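Local coordinates for beta sliding clamp (Caulobacter crescentus, PDB 5WCE), which forms a ring-shaped head-to-tail homodimer around DNA and probably tethers DNA polymerases and other proteins to it, conferring processivity, at residues I203-I207 with Q230-Q234; Q25-E29 with K211-E215; Y167-V171 with D256-V260. All blocks are in the same frame, centred on the assembly; numbering follows the deposited sequence.

The three contacts all involve the central domain. Along the chain the segments run 25-29, 167-171, 203-207, 211-215, 230-234, 256-260. Contact 1 lies within the central domain. Contact 2 joins this domain to the N-terminal domain. Contact 3 joins it to the loop leading into the C-terminal domain. Strand 206-209, helix 210-220 and strand 226-231 follow one another, and contacts 1 and 2 share this run; their centres are about 19 Å apart. Contacts 1 and 3, with centres about 14 Å apart, meet through neighbouring strands 206-209 and 165-173 of one sheet. Contacts 2 and 3, about 25 Å apart between centres, lie where the central domain meets its two neighbours in the chain.

Contact 1: residues I203-I207 with Q230-Q234; sequences IPGVI and QVSPQ
Val231 meets Pro204 and Val206 with a single methyl, CG1. A chi1 of -179° sets this methyl opposite the backbone N of Val231 and carries it to segment 203-207. There Val231 CG1 lies 3.7 Å from Val206 CG1 and 3.9 Å from Pro204 CG. The Pro204 O is also close, 3.8 Å from Val231 CG1. The side chain of Val231 lies alongside those of Pro204 and Val206, pointing the other way.

At Ser232 the backbone takes over, because the side chain points away. Val206 CG1 comes to 3.3 Å from Ser232 O, a tight approach for a methyl. Ser232 OG instead accepts from Gln234 N at 3.1 Å. This is an ST turn, just after strand 226-231.

Pro204 CG sits by the Ser232-Pro233 peptide, 4.0 Å from Pro233 N, and 4.3 Å from Pro233 CD.

The backbone bonds of the touching strand residues go elsewhere: Val206 pairs with Val168, and Val231 with Ser133. Strand 206-209 lies in the sheet continued by C-terminal strands and strand 226-231 in the one continued by N-terminal strands; here the two meet. Between these segments the contact is van der Waals packing of methyls and a proline ring, with no polar bond, which gives it little directional preference.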
ATOM      1  N   ILE A 203       1.269 -37.020 -16.769  1.00 34.95           N
ATOM      2  CA  ILE A 203       2.446 -36.140 -16.484  1.00 33.26           C
ATOM      3  C   ILE A 203       3.100 -36.532 -15.152  1.00 32.85           C
ATOM      4  O   ILE A 203       2.390 -36.973 -14.234  1.00 31.42           O
ATOM      5  CB  ILE A 203       2.083 -34.627 -16.411  1.00 31.92           C
ATOM      6  CG1 ILE A 203       0.952 -34.343 -15.429  1.00 31.01           C
ATOM      7  CG2 ILE A 203       1.803 -34.084 -17.807  1.00 32.90           C
ATOM      8  CD1 ILE A 203       0.952 -32.916 -14.916  1.00 29.87           C
ATOM      9  N   PRO A 204       4.438 -36.391 -15.028  1.00 32.92           N
ATOM     10  CA  PRO A 204       4.989 -36.637 -13.681  1.00 32.62           C
ATOM     11  C   PRO A 204       4.523 -35.525 -12.723  1.00 29.07           C
ATOM     12  O   PRO A 204       4.369 -34.373 -13.145  1.00 28.87           O
ATOM     13  CB  PRO A 204       6.496 -36.598 -13.892  1.00 33.89           C
ATOM     14  CG  PRO A 204       6.700 -35.650 -15.039  1.00 33.49           C
ATOM     15  CD  PRO A 204       5.459 -35.847 -15.939  1.00 33.52           C
ATOM     16  N   GLY A 205       4.245 -35.892 -11.471  1.00 28.08           N
ATOM     17  CA  GLY A 205       3.939 -34.925 -10.414  1.00 26.99           C
ATOM     18  C   GLY A 205       5.096 -33.967 -10.177  1.00 25.62           C
ATOM     19  O   GLY A 205       6.211 -34.413  -9.994  1.00 27.28           O
ATOM     20  N   VAL A 206       4.855 -32.666 -10.198  1.00 24.03           N
ATOM     21  CA  VAL A 206       5.924 -31.704  -9.900  1.00 23.47           C
ATOM     22  C   VAL A 206       5.526 -30.669  -8.867  1.00 22.11           C
ATOM     23  O   VAL A 206       4.356 -30.218  -8.831  1.00 21.44           O
ATOM     24  CB  VAL A 206       6.413 -30.936 -11.157  1.00 23.83           C
ATOM     25  CG1 VAL A 206       7.122 -31.876 -12.146  1.00 26.07           C
ATOM     26  CG2 VAL A 206       5.283 -30.219 -11.857  1.00 23.37           C
ATOM     27  N   ILE A 207       6.527 -30.203  -8.113  1.00 21.38           N
ATOM     28  CA  ILE A 207       6.305 -29.173  -7.122  1.00 20.38           C
ATOM     29  C   ILE A 207       6.780 -27.887  -7.762  1.00 19.81           C
ATOM     30  O   ILE A 207       7.981 -27.690  -7.930  1.00 20.26           O
ATOM     31  CB  ILE A 207       7.032 -29.445  -5.795  1.00 20.87           C
ATOM     32  CG1 ILE A 207       6.713 -30.817  -5.270  1.00 21.88           C
ATOM     33  CG2 ILE A 207       6.666 -28.351  -4.790  1.00 20.48           C
ATOM     34  CD1 ILE A 207       7.704 -31.333  -4.201  1.00 22.87           C
ATOM     35  N   GLN A 230       4.318 -27.506 -20.302  1.00 27.10           N
ATOM     36  CA  GLN A 230       5.246 -28.587 -20.495  1.00 27.93           C
ATOM     37  C   GLN A 230       5.841 -28.952 -19.165  1.00 27.83           C
ATOM     38  O   GLN A 230       6.065 -28.089 -18.302  1.00 24.70           O
ATOM     39  CB  GLN A 230       6.339 -28.239 -21.506  1.00 27.86           C
ATOM     40  CG  GLN A 230       5.821 -27.952 -22.891  1.00 28.52           C
ATOM     41  CD  GLN A 230       6.880 -27.309 -23.767  1.00 29.18           C
ATOM     42  OE1 GLN A 230       7.131 -26.107 -23.677  1.00 28.61           O
ATOM     43  NE2 GLN A 230       7.494 -28.104 -24.604  1.00 29.78           N
ATOM     44  N   VAL A 231       6.091 -30.250 -19.009  1.00 29.22           N
ATOM     45  CA  VAL A 231       6.569 -30.757 -17.746  1.00 30.86           C
ATOM     46  C   VAL A 231       7.630 -31.827 -17.963  1.00 30.89           C
ATOM     47  O   VAL A 231       7.567 -32.591 -18.908  1.00 32.30           O
ATOM     48  CB  VAL A 231       5.415 -31.370 -16.940  1.00 32.52           C
ATOM     49  CG1 VAL A 231       5.916 -31.885 -15.603  1.00 34.65           C
ATOM     50  CG2 VAL A 231       4.311 -30.360 -16.722  1.00 32.44           C
ATOM     51  N   SER A 232       8.631 -31.831 -17.098  1.00 30.00           N
ATOM     52  CA  SER A 232       9.530 -32.962 -16.885  1.00 30.94           C
ATOM     53  C   SER A 232       9.725 -33.060 -15.368  1.00 31.32           C
ATOM     54  O   SER A 232       9.288 -32.149 -14.631  1.00 29.60           O
ATOM     55  CB  SER A 232      10.881 -32.679 -17.516  1.00 31.58           C
ATOM     56  OG  SER A 232      11.581 -31.690 -16.771  1.00 29.71           O
ATOM     57  N   PRO A 233      10.427 -34.092 -14.893  1.00 33.85           N
ATOM     58  CA  PRO A 233      10.694 -34.120 -13.422  1.00 33.87           C
ATOM     59  C   PRO A 233      11.653 -32.998 -12.938  1.00 33.42           C
ATOM     60  O   PRO A 233      11.746 -32.785 -11.757  1.00 32.88           O
ATOM     61  CB  PRO A 233      11.324 -35.515 -13.206  1.00 36.10           C
ATOM     62  CG  PRO A 233      10.962 -36.317 -14.438  1.00 36.71           C
ATOM     63  CD  PRO A 233      10.922 -35.321 -15.558  1.00 35.93           C
ATOM     64  N   GLN A 234      12.327 -32.296 -13.848  1.00 33.45           N
ATOM     65  CA  GLN A 234      13.234 -31.219 -13.480  1.00 34.23           C
ATOM     66  C   GLN A 234      12.733 -29.820 -13.814  1.00 31.34           C
ATOM     67  O   GLN A 234      13.268 -28.850 -13.294  1.00 30.20           O
ATOM     68  CB  GLN A 234      14.591 -31.429 -14.155  1.00 36.71           C
ATOM     69  CG  GLN A 234      15.292 -32.714 -13.770  1.00 40.99           C
ATOM     70  CD  GLN A 234      14.802 -33.959 -14.522  1.00 43.96           C
ATOM     71  OE1 GLN A 234      14.308 -33.878 -15.655  1.00 45.49           O
ATOM     72  NE2 GLN A 234      14.949 -35.120 -13.891  1.00 47.39           N
TER

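Contact 2: residues Q25-E29 with K211-E215; sequences QSVVE and KTIAE
Lys211 NZ is held by two oxygens of segment 25-29. It donates to Val27 O at 2.8 Å and to Glu29 OE2 at 2.9 Å, the second bond being part of a salt bridge. The ammonium group sits 25° out of the carbonyl plane of Val27. It meets Glu29 OE2 from above the carboxylate plane, 37° out of it. The lysine chain is fully extended, while Glu29, bent at chi2, approaches from the opposite direction. Asp55 forms a further salt bridge with Lys211 NZ. Two nearby carboxylates would favour the charged form of this lysine.

One helical turn on, Glu215 OE1 approaches Ser26 CB to 3.1 Å, which is tight. The other oxygen, Glu215 OE2, is in a salt bridge with Arg218.

Val27 CG2 packs crosswise against the end of the lysine, 4.1 Å from Lys211 CE. The type I turn from Gln25 to Val28 presents both Ser26 and Val27 O to the helix.

Segment 25-29 lies at the loop leading from helix 14-25 to strand 39-45 in the N-terminal domain and faces helix 210-220 of the central domain. Met58 of strand 58-65 touches both Val27 and Lys211, and Leu245 of the adjoining strand 243-248 packs on Glu215.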
ATOM      1  N   GLN A  25      10.349  -8.137 -16.561  1.00 25.96           N
ATOM      2  CA  GLN A  25      11.128  -7.520 -15.495  1.00 28.05           C
ATOM      3  C   GLN A  25      10.678  -7.927 -14.080  1.00 27.04           C
ATOM      4  O   GLN A  25      11.462  -7.814 -13.144  1.00 25.45           O
ATOM      5  CB  GLN A  25      11.119  -6.030 -15.634  1.00 30.23           C
ATOM      6  CG  GLN A  25       9.803  -5.358 -15.295  1.00 32.12           C
ATOM      7  CD  GLN A  25       9.843  -4.749 -13.932  1.00 35.91           C
ATOM      8  OE1 GLN A  25      10.799  -3.999 -13.614  1.00 38.46           O
ATOM      9  NE2 GLN A  25       8.845  -5.059 -13.100  1.00 36.93           N
ATOM     10  N   SER A  26       9.439  -8.401 -13.966  1.00 26.69           N
ATOM     11  CA  SER A  26       8.866  -8.931 -12.689  1.00 27.24           C
ATOM     12  C   SER A  26       9.720  -9.986 -11.986  1.00 25.95           C
ATOM     13  O   SER A  26       9.709 -10.044 -10.762  1.00 23.22           O
ATOM     14  CB  SER A  26       7.461  -9.555 -12.948  1.00 29.13           C
ATOM     15  OG  SER A  26       6.642  -8.668 -13.698  1.00 32.85           O
ATOM     16  N   VAL A  27      10.457 -10.826 -12.727  1.00 24.38           N
ATOM     17  CA  VAL A  27      11.253 -11.868 -12.114  1.00 24.65           C
ATOM     18  C   VAL A  27      12.457 -11.335 -11.397  1.00 25.34           C
ATOM     19  O   VAL A  27      13.010 -12.008 -10.509  1.00 24.54           O
ATOM     20  CB  VAL A  27      11.703 -12.987 -13.132  1.00 25.32           C
ATOM     21  CG1 VAL A  27      12.733 -12.491 -14.110  1.00 24.41           C
ATOM     22  CG2 VAL A  27      12.266 -14.246 -12.411  1.00 25.39           C
ATOM     23  N   VAL A  28      12.905 -10.133 -11.774  1.00 26.14           N
ATOM     24  CA  VAL A  28      14.170  -9.624 -11.244  1.00 28.42           C
ATOM     25  C   VAL A  28      13.963  -9.158  -9.815  1.00 31.82           C
ATOM     26  O   VAL A  28      13.128  -8.306  -9.559  1.00 29.87           O
ATOM     27  CB  VAL A  28      14.723  -8.495 -12.130  1.00 27.44           C
ATOM     28  CG1 VAL A  28      16.007  -7.900 -11.556  1.00 28.10           C
ATOM     29  CG2 VAL A  28      14.923  -9.021 -13.538  1.00 26.90           C
ATOM     30  N   GLU A  29      14.733  -9.725  -8.900  1.00 36.88           N
ATOM     31  CA  GLU A  29      14.652  -9.369  -7.485  1.00 43.25           C
ATOM     32  C   GLU A  29      15.178  -7.947  -7.259  1.00 47.28           C
ATOM     33  O   GLU A  29      16.213  -7.599  -7.815  1.00 48.88           O
ATOM     34  CB  GLU A  29      15.525 -10.339  -6.679  1.00 45.97           C
ATOM     35  CG  GLU A  29      14.996 -11.776  -6.615  1.00 47.03           C
ATOM     36  CD  GLU A  29      13.763 -11.925  -5.735  1.00 46.03           C
ATOM     37  OE1 GLU A  29      13.564 -11.055  -4.877  1.00 48.98           O
ATOM     38  OE2 GLU A  29      12.975 -12.899  -5.896  1.00 43.04           O
ATOM     39  N   LYS A 211       7.182 -18.762  -6.092  1.00 22.37           N
ATOM     40  CA  LYS A 211       7.383 -17.588  -6.931  1.00 22.19           C
ATOM     41  C   LYS A 211       7.002 -17.866  -8.383  1.00 21.01           C
ATOM     42  O   LYS A 211       6.477 -17.004  -9.086  1.00 20.81           O
ATOM     43  CB  LYS A 211       8.817 -17.048  -6.795  1.00 23.45           C
ATOM     44  CG  LYS A 211       9.065 -15.831  -7.700  1.00 24.10           C
ATOM     45  CD  LYS A 211      10.464 -15.240  -7.559  1.00 24.20           C
ATOM     46  CE  LYS A 211      10.719 -14.164  -8.604  1.00 24.28           C
ATOM     47  NZ  LYS A 211      12.144 -13.704  -8.504  1.00 24.38           N
ATOM     48  N   THR A 212       7.294 -19.073  -8.861  1.00 21.51           N
ATOM     49  CA  THR A 212       6.926 -19.455 -10.228  1.00 21.31           C
ATOM     50  C   THR A 212       5.429 -19.421 -10.481  1.00 20.16           C
ATOM     51  O   THR A 212       4.971 -18.949 -11.506  1.00 18.69           O
ATOM     52  CB  THR A 212       7.471 -20.882 -10.544  1.00 22.42           C
ATOM     53  OG1 THR A 212       8.925 -20.886 -10.359  1.00 22.22           O
ATOM     54  CG2 THR A 212       7.066 -21.308 -11.973  1.00 22.15           C
ATOM     55  N   ILE A 213       4.671 -19.940  -9.514  1.00 20.15           N
ATOM     56  CA  ILE A 213       3.198 -19.861  -9.557  1.00 20.10           C
ATOM     57  C   ILE A 213       2.753 -18.397  -9.621  1.00 19.94           C
ATOM     58  O   ILE A 213       1.883 -18.070 -10.395  1.00 20.87           O
ATOM     59  CB  ILE A 213       2.577 -20.628  -8.365  1.00 20.05           C
ATOM     60  CG1 ILE A 213       2.778 -22.128  -8.564  1.00 20.54           C
ATOM     61  CG2 ILE A 213       1.114 -20.233  -8.149  1.00 19.82           C
ATOM     62  CD1 ILE A 213       2.082 -22.720  -9.777  1.00 21.12           C
ATOM     63  N   ALA A 214       3.373 -17.537  -8.836  1.00 20.74           N
ATOM     64  CA  ALA A 214       2.986 -16.152  -8.757  1.00 21.69           C
ATOM     65  C   ALA A 214       3.209 -15.464 -10.106  1.00 22.18           C
ATOM     66  O   ALA A 214       2.323 -14.782 -10.622  1.00 22.18           O
ATOM     67  CB  ALA A 214       3.748 -15.443  -7.660  1.00 22.05           C
ATOM     68  N   GLU A 215       4.380 -15.711 -10.694  1.00 24.82           N
ATOM     69  CA  GLU A 215       4.741 -15.102 -11.955  1.00 25.34           C
ATOM     70  C   GLU A 215       3.908 -15.676 -13.081  1.00 23.55           C
ATOM     71  O   GLU A 215       3.442 -14.919 -13.942  1.00 22.41           O
ATOM     72  CB  GLU A 215       6.250 -15.249 -12.220  1.00 28.64           C
ATOM     73  CG  GLU A 215       7.115 -14.459 -11.243  1.00 33.09           C
ATOM     74  CD  GLU A 215       6.745 -12.988 -11.250  1.00 38.41           C
ATOM     75  OE1 GLU A 215       6.705 -12.456 -12.357  1.00 40.10           O
ATOM     76  OE2 GLU A 215       6.408 -12.406 -10.180  1.00 45.00           O
TER

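Contact 3: residues Y167-V171 with D256-V260; sequences YVHTV and DYMRV
Tyr257, in the segment joining the central and C-terminal domains, meets His169 and Tyr167 on the antiparallel sheet shared by those domains in the ring-forming processivity-factor fold. His169 and Tyr167 lie on strand 165-173 of the central domain. Tyr257 lies in the loop between strands 243-248 and 267-272.

The main bond is between His169 NE2 and Tyr257 OH, 2.6 Å long and nearly straight at 162°. Either atom could be the donor. The hydroxyl lies in the plane of the imidazole, at its edge. The two rings meet rim to rim, planes at 70°, and neither lies over the other's face. Tyr257 also bonds through OH to Arg180 of the next strand, 176-184.

The torsions explain the reach. With chi1 of Tyr257 at 71°, CG lies between the backbone N and the carbonyl carbon, and the ring extends toward strand 165-173. His169 takes the same first-torsion position. Tyr167 CE2 covers one face of the imidazole, 3.3 Å above its plane and over its centre. A weak bond from His169 ND1 to Tyr167 O, 3.3 Å, may also help hold the ring's orientation. Tyr167 in turn stacks on Phe254. The side chains of Tyr167 and Tyr257 run roughly perpendicular, with Tyr257 CE2 at the edge of the Tyr167 ring, 4.1 Å from Tyr167 CD2.

Farther along, the extended chain of Met258 runs beside Val171. It ends with Met258 CE 3.9 Å from Val171 CG1.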
ATOM      1  N   TYR A 167       1.892 -28.552  -5.688  1.00 20.35           N
ATOM      2  CA  TYR A 167       2.091 -29.880  -6.236  1.00 21.35           C
ATOM      3  C   TYR A 167       1.083 -30.132  -7.356  1.00 21.63           C
ATOM      4  O   TYR A 167      -0.129 -30.271  -7.094  1.00 21.13           O
ATOM      5  CB  TYR A 167       1.987 -30.955  -5.153  1.00 22.00           C
ATOM      6  CG  TYR A 167       2.232 -32.359  -5.633  1.00 23.23           C
ATOM      7  CD1 TYR A 167       3.362 -32.674  -6.383  1.00 24.91           C
ATOM      8  CD2 TYR A 167       1.360 -33.392  -5.318  1.00 24.13           C
ATOM      9  CE1 TYR A 167       3.599 -33.964  -6.810  1.00 25.81           C
ATOM     10  CE2 TYR A 167       1.576 -34.697  -5.741  1.00 25.84           C
ATOM     11  CZ  TYR A 167       2.680 -34.974  -6.487  1.00 26.71           C
ATOM     12  OH  TYR A 167       2.906 -36.258  -6.888  1.00 29.14           O
ATOM     13  N   VAL A 168       1.578 -30.178  -8.596  1.00 21.70           N
ATOM     14  CA  VAL A 168       0.745 -30.323  -9.781  1.00 21.59           C
ATOM     15  C   VAL A 168       0.941 -31.714 -10.315  1.00 23.84           C
ATOM     16  O   VAL A 168       2.050 -32.114 -10.584  1.00 23.00           O
ATOM     17  CB  VAL A 168       1.025 -29.236 -10.833  1.00 20.84           C
ATOM     18  CG1 VAL A 168       0.172 -29.478 -12.064  1.00 21.15           C
ATOM     19  CG2 VAL A 168       0.822 -27.874 -10.238  1.00 19.34           C
ATOM     20  N   HIS A 169      -0.152 -32.481 -10.379  1.00 24.29           N
ATOM     21  CA  HIS A 169      -0.142 -33.859 -10.737  1.00 27.17           C
ATOM     22  C   HIS A 169      -1.506 -34.359 -11.224  1.00 28.66           C
ATOM     23  O   HIS A 169      -2.514 -33.664 -11.082  1.00 27.82           O
ATOM     24  CB  HIS A 169       0.283 -34.737  -9.546  1.00 28.78           C
ATOM     25  CG  HIS A 169      -0.635 -34.639  -8.356  1.00 29.90           C
ATOM     26  ND1 HIS A 169      -0.900 -33.445  -7.710  1.00 30.00           N
ATOM     27  CD2 HIS A 169      -1.346 -35.587  -7.702  1.00 31.45           C
ATOM     28  CE1 HIS A 169      -1.748 -33.671  -6.714  1.00 31.17           C
ATOM     29  NE2 HIS A 169      -2.021 -34.963  -6.684  1.00 29.96           N
ATOM     30  N   THR A 170      -1.552 -35.581 -11.758  1.00 29.62           N
ATOM     31  CA  THR A 170      -2.827 -36.117 -12.135  1.00 31.70           C
ATOM     32  C   THR A 170      -3.183 -37.323 -11.273  1.00 33.17           C
ATOM     33  O   THR A 170      -2.315 -38.069 -10.870  1.00 33.76           O
ATOM     34  CB  THR A 170      -2.851 -36.562 -13.572  1.00 32.56           C
ATOM     35  OG1 THR A 170      -1.846 -37.561 -13.746  1.00 34.43           O
ATOM     36  CG2 THR A 170      -2.644 -35.394 -14.507  1.00 31.62           C
ATOM     37  N   VAL A 171      -4.466 -37.497 -11.034  1.00 34.70           N
ATOM     38  CA  VAL A 171      -4.994 -38.632 -10.292  1.00 37.71           C
ATOM     39  C   VAL A 171      -6.136 -39.269 -11.086  1.00 41.42           C
ATOM     40  O   VAL A 171      -6.847 -38.559 -11.820  1.00 40.21           O
ATOM     41  CB  VAL A 171      -5.499 -38.244  -8.916  1.00 36.89           C
ATOM     42  CG1 VAL A 171      -4.359 -37.797  -8.045  1.00 37.03           C
ATOM     43  CG2 VAL A 171      -6.584 -37.181  -8.994  1.00 36.24           C
ATOM     44  N   ASP A 256       2.572 -37.512   1.293  1.00 39.24           N
ATOM     45  CA  ASP A 256       1.389 -38.323   1.005  1.00 40.24           C
ATOM     46  C   ASP A 256       0.144 -37.609   1.593  1.00 37.78           C
ATOM     47  O   ASP A 256      -0.410 -38.047   2.602  1.00 38.17           O
ATOM     48  CB  ASP A 256       1.568 -39.753   1.562  1.00 42.43           C
ATOM     49  CG  ASP A 256       0.443 -40.710   1.144  1.00 43.95           C
ATOM     50  OD1 ASP A 256      -0.491 -40.320   0.408  1.00 42.80           O
ATOM     51  OD2 ASP A 256       0.466 -41.865   1.611  1.00 48.00           O
ATOM     52  N   TYR A 257      -0.287 -36.532   0.924  1.00 34.57           N
ATOM     53  CA  TYR A 257      -1.393 -35.715   1.365  1.00 33.70           C
ATOM     54  C   TYR A 257      -2.707 -36.482   1.406  1.00 36.31           C
ATOM     55  O   TYR A 257      -3.588 -36.103   2.191  1.00 34.52           O
ATOM     56  CB  TYR A 257      -1.540 -34.434   0.491  1.00 31.93           C
ATOM     57  CG  TYR A 257      -2.030 -34.744  -0.877  1.00 30.66           C
ATOM     58  CD1 TYR A 257      -3.375 -34.915  -1.113  1.00 29.60           C
ATOM     59  CD2 TYR A 257      -1.150 -34.926  -1.940  1.00 30.82           C
ATOM     60  CE1 TYR A 257      -3.855 -35.238  -2.369  1.00 29.95           C
ATOM     61  CE2 TYR A 257      -1.635 -35.248  -3.198  1.00 30.22           C
ATOM     62  CZ  TYR A 257      -2.990 -35.395  -3.407  1.00 30.38           C
ATOM     63  OH  TYR A 257      -3.470 -35.753  -4.632  1.00 31.08           O
ATOM     64  N   MET A 258      -2.861 -37.536   0.591  1.00 39.33           N
ATOM     65  CA  MET A 258      -4.077 -38.365   0.671  1.00 45.76           C
ATOM     66  C   MET A 258      -4.323 -38.904   2.106  1.00 46.17           C
ATOM     67  O   MET A 258      -5.470 -39.048   2.509  1.00 45.23           O
ATOM     68  CB  MET A 258      -4.081 -39.471  -0.392  1.00 49.72           C
ATOM     69  CG  MET A 258      -4.267 -38.874  -1.796  1.00 52.42           C
ATOM     70  SD  MET A 258      -3.929 -39.989  -3.169  1.00 62.67           S
ATOM     71  CE  MET A 258      -3.468 -38.842  -4.448  1.00 59.23           C
ATOM     72  N   ARG A 259      -3.250 -39.090   2.878  1.00 48.36           N
ATOM     73  CA  ARG A 259      -3.327 -39.573   4.273  1.00 49.69           C
ATOM     74  C   ARG A 259      -3.823 -38.531   5.273  1.00 47.99           C
ATOM     75  O   ARG A 259      -4.304 -38.858   6.362  1.00 48.51           O
ATOM     76  CB  ARG A 259      -1.948 -40.093   4.724  1.00 52.41           C
ATOM     77  N   VAL A 260      -3.707 -37.274   4.880  1.00 46.35           N
ATOM     78  CA  VAL A 260      -4.077 -36.128   5.686  1.00 44.24           C
ATOM     79  C   VAL A 260      -5.533 -35.707   5.418  1.00 39.81           C
ATOM     80  O   VAL A 260      -6.157 -35.073   6.260  1.00 40.90           O
ATOM     81  CB  VAL A 260      -3.134 -34.937   5.370  1.00 45.65           C
ATOM     82  CG1 VAL A 260      -3.386 -33.789   6.342  1.00 45.49           C
ATOM     83  CG2 VAL A 260      -1.665 -35.381   5.448  1.00 48.17           C
TER